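Local coordinates for putative uncharacterized protein (Thermococcus onnurineus, PDB 3UEB) that is of unknown function but belongs to the UPF0440 (DUF3194) family and pairs with a second copy through a continuous beta sheet, at residues A[47-53]-A[66-72]. Residues are numbered along the deposited sequence; the frame is centred on the assembly and turned at random.
Sequences VKDIEVT and IEVYLEV
Thr53 and Glu67, Glu51 and Tyr69, and Asp49 and Glu71 are the hydrogen-bonded pairs of an antiparallel hairpin, its strand axes 4.7 Å apart and at 176°. Each pair exchanges two backbone bonds; Thr53 N to Glu67 O, 2.8 Å, is nearly straight at 171°. At the Lys48/Val72 end Glu71 O accepts from Asp49 N at 3.2 Å and, weakly, from Lys48 N, which defines a classic beta bulge. The extended Lys48 chain brings NZ to 3.5 Å from Glu71 OE2, a salt bridge; water 1 accepts from NZ and donates to OE2 and Val72 O. Glu71 OE1 accepts from Tyr69 OH, 2.6 Å away and 36° above the carboxylate plane. Asp49 OD2 meets the Tyr69 ring edge at CE2, 3.3 Å, and lies 2.8 Å from Glu51 OE1, two acceptors not hydrogen-bonded, perhaps raising a pKa; Asp49 OD1 is hydrogen-bonded to Asn57 ND2 of the second subunit. Water 2 donates to Glu67 O and lies 2.6 Å from Thr53 OG1, itself hydrogen-bonded to Thr53 OG1 of that subunit. On one face Ile50, Val52 and Val68 pack on helix 20-41 and Leu70 on helix 80-104; strand 6-14 flanks 66-71, and 49-53 continues the sheet into the second subunit.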
loop_
_atom_site.group_PDB
_atom_site.type_symbol
_atom_site.label_atom_id
_atom_site.label_comp_id
_atom_site.label_asym_id
_atom_site.label_seq_id
_atom_site.Cartn_x
_atom_site.Cartn_y
_atom_site.Cartn_z
ATOM N N VAL A 47 10.218 12.229 8.146
ATOM C CA VAL A 47 9.975 10.973 7.456
ATOM C C VAL A 47 10.907 10.898 6.259
ATOM O O VAL A 47 10.559 11.320 5.157
ATOM C CB VAL A 47 8.514 10.855 6.970
ATOM C CG1 VAL A 47 8.304 9.495 6.299
ATOM C CG2 VAL A 47 7.558 11.017 8.152
ATOM N N LYS A 48 12.102 10.370 6.487
ATOM C CA LYS A 48 13.084 10.244 5.428
ATOM C C LYS A 48 12.631 9.177 4.429
ATOM O O LYS A 48 12.714 9.370 3.215
ATOM C CB LYS A 48 14.441 9.881 6.032
ATOM C CG LYS A 48 15.578 9.740 5.041
ATOM C CD LYS A 48 16.889 9.528 5.786
ATOM C CE LYS A 48 18.043 9.223 4.855
ATOM N NZ LYS A 48 19.287 8.898 5.629
ATOM N N ASP A 49 12.134 8.060 4.941
ATOM C CA ASP A 49 11.686 6.987 4.069
ATOM C C ASP A 49 10.671 6.112 4.768
ATOM O O ASP A 49 10.938 5.580 5.845
ATOM C CB ASP A 49 12.864 6.116 3.641
ATOM C CG ASP A 49 12.476 5.078 2.597
ATOM O OD1 ASP A 49 12.216 5.469 1.438
ATOM O OD2 ASP A 49 12.432 3.873 2.930
ATOM N N ILE A 50 9.499 5.979 4.155
ATOM C CA ILE A 50 8.466 5.131 4.701
ATOM C C ILE A 50 7.985 4.167 3.621
ATOM O O ILE A 50 7.803 4.549 2.458
ATOM C CB ILE A 50 7.275 5.956 5.256
ATOM C CG1 ILE A 50 6.206 5.004 5.794
ATOM C CG2 ILE A 50 6.709 6.883 4.187
ATOM C CD1 ILE A 50 4.951 5.711 6.308
ATOM N N GLU A 51 7.808 2.908 4.006
ATOM C CA GLU A 51 7.342 1.890 3.077
ATOM C C GLU A 51 6.363 0.971 3.781
ATOM O O GLU A 51 6.695 0.341 4.787
ATOM C CB GLU A 51 8.519 1.071 2.545
ATOM C CG GLU A 51 9.644 1.926 2.021
ATOM C CD GLU A 51 10.804 1.110 1.513
ATOM O OE1 GLU A 51 11.864 1.712 1.242
ATOM O OE2 GLU A 51 10.654 -0.129 1.384
ATOM N N VAL A 52 5.151 0.903 3.249
ATOM C CA VAL A 52 4.126 0.061 3.816
ATOM C C VAL A 52 3.588 -0.861 2.727
ATOM O O VAL A 52 3.073 -0.417 1.696
ATOM C CB VAL A 52 3.002 0.904 4.417
ATOM C CG1 VAL A 52 2.053 0.008 5.196
ATOM C CG2 VAL A 52 3.602 1.975 5.340
ATOM N N THR A 53 3.727 -2.153 2.975
ATOM C CA THR A 53 3.316 -3.179 2.040
ATOM C C THR A 53 2.095 -3.953 2.494
ATOM O O THR A 53 1.963 -4.266 3.672
ATOM C CB THR A 53 4.445 -4.210 1.858
ATOM O OG1 THR A 53 5.653 -3.538 1.490
ATOM C CG2 THR A 53 4.077 -5.231 0.785
ATOM N N ILE A 66 1.059 -7.424 6.403
ATOM C CA ILE A 66 1.387 -6.010 6.314
ATOM C C ILE A 66 2.818 -5.830 6.765
ATOM O O ILE A 66 3.209 -6.312 7.825
ATOM C CB ILE A 66 0.488 -5.162 7.221
ATOM C CG1 ILE A 66 -0.960 -5.221 6.735
ATOM C CG2 ILE A 66 1.001 -3.736 7.264
ATOM C CD1 ILE A 66 -1.176 -4.639 5.351
ATOM N N GLU A 67 3.602 -5.136 5.956
ATOM C CA GLU A 67 4.986 -4.910 6.300
ATOM C C GLU A 67 5.239 -3.415 6.372
ATOM O O GLU A 67 4.928 -2.678 5.436
ATOM C CB GLU A 67 5.889 -5.566 5.261
ATOM C CG GLU A 67 7.353 -5.564 5.642
ATOM C CD GLU A 67 8.144 -6.610 4.879
ATOM O OE1 GLU A 67 9.385 -6.645 5.044
ATOM O OE2 GLU A 67 7.519 -7.397 4.123
ATOM N N VAL A 68 5.795 -2.972 7.496
ATOM C CA VAL A 68 6.084 -1.559 7.695
ATOM C C VAL A 68 7.581 -1.315 7.845
ATOM O O VAL A 68 8.270 -2.054 8.553
ATOM C CB VAL A 68 5.399 -1.009 8.976
ATOM C CG1 VAL A 68 5.468 0.513 8.989
ATOM C CG2 VAL A 68 3.966 -1.486 9.058
ATOM N N TYR A 69 8.082 -0.292 7.160
ATOM C CA TYR A 69 9.481 0.083 7.264
ATOM C C TYR A 69 9.485 1.600 7.387
ATOM O O TYR A 69 8.875 2.299 6.580
ATOM C CB TYR A 69 10.293 -0.338 6.032
ATOM C CG TYR A 69 11.709 0.209 6.063
ATOM C CD1 TYR A 69 12.690 -0.382 6.860
ATOM C CD2 TYR A 69 12.049 1.361 5.354
ATOM C CE1 TYR A 69 13.970 0.163 6.950
ATOM C CE2 TYR A 69 13.325 1.913 5.442
ATOM C CZ TYR A 69 14.279 1.311 6.239
ATOM O OH TYR A 69 15.546 1.842 6.324
ATOM N N LEU A 70 10.171 2.108 8.404
ATOM C CA LEU A 70 10.212 3.544 8.635
ATOM C C LEU A 70 11.607 3.983 9.006
ATOM O O LEU A 70 12.269 3.348 9.821
ATOM C CB LEU A 70 9.234 3.930 9.752
ATOM C CG LEU A 70 9.207 5.401 10.182
ATOM C CD1 LEU A 70 8.992 6.298 8.959
ATOM C CD2 LEU A 70 8.089 5.615 11.199
ATOM N N GLU A 71 12.036 5.085 8.406
ATOM C CA GLU A 71 13.358 5.621 8.650
ATOM C C GLU A 71 13.292 7.132 8.847
ATOM O O GLU A 71 12.603 7.836 8.107
ATOM C CB GLU A 71 14.253 5.292 7.456
ATOM C CG GLU A 71 15.742 5.380 7.719
ATOM C CD GLU A 71 16.557 5.147 6.465
ATOM O OE1 GLU A 71 16.201 4.240 5.682
ATOM O OE2 GLU A 71 17.558 5.864 6.264
ATOM N N VAL A 72 13.995 7.627 9.859
ATOM C CA VAL A 72 14.044 9.063 10.113
ATOM C C VAL A 72 15.512 9.478 9.976
ATOM O O VAL A 72 16.399 8.624 10.002
ATOM C CB VAL A 72 13.535 9.416 11.539
ATOM C CG1 VAL A 72 12.108 8.932 11.716
ATOM C CG2 VAL A 72 14.441 8.801 12.592
HETATM O O HOH W 1 18.543 7.731 8.308
HETATM O O HOH W 2 6.905 -2.236 3.328
#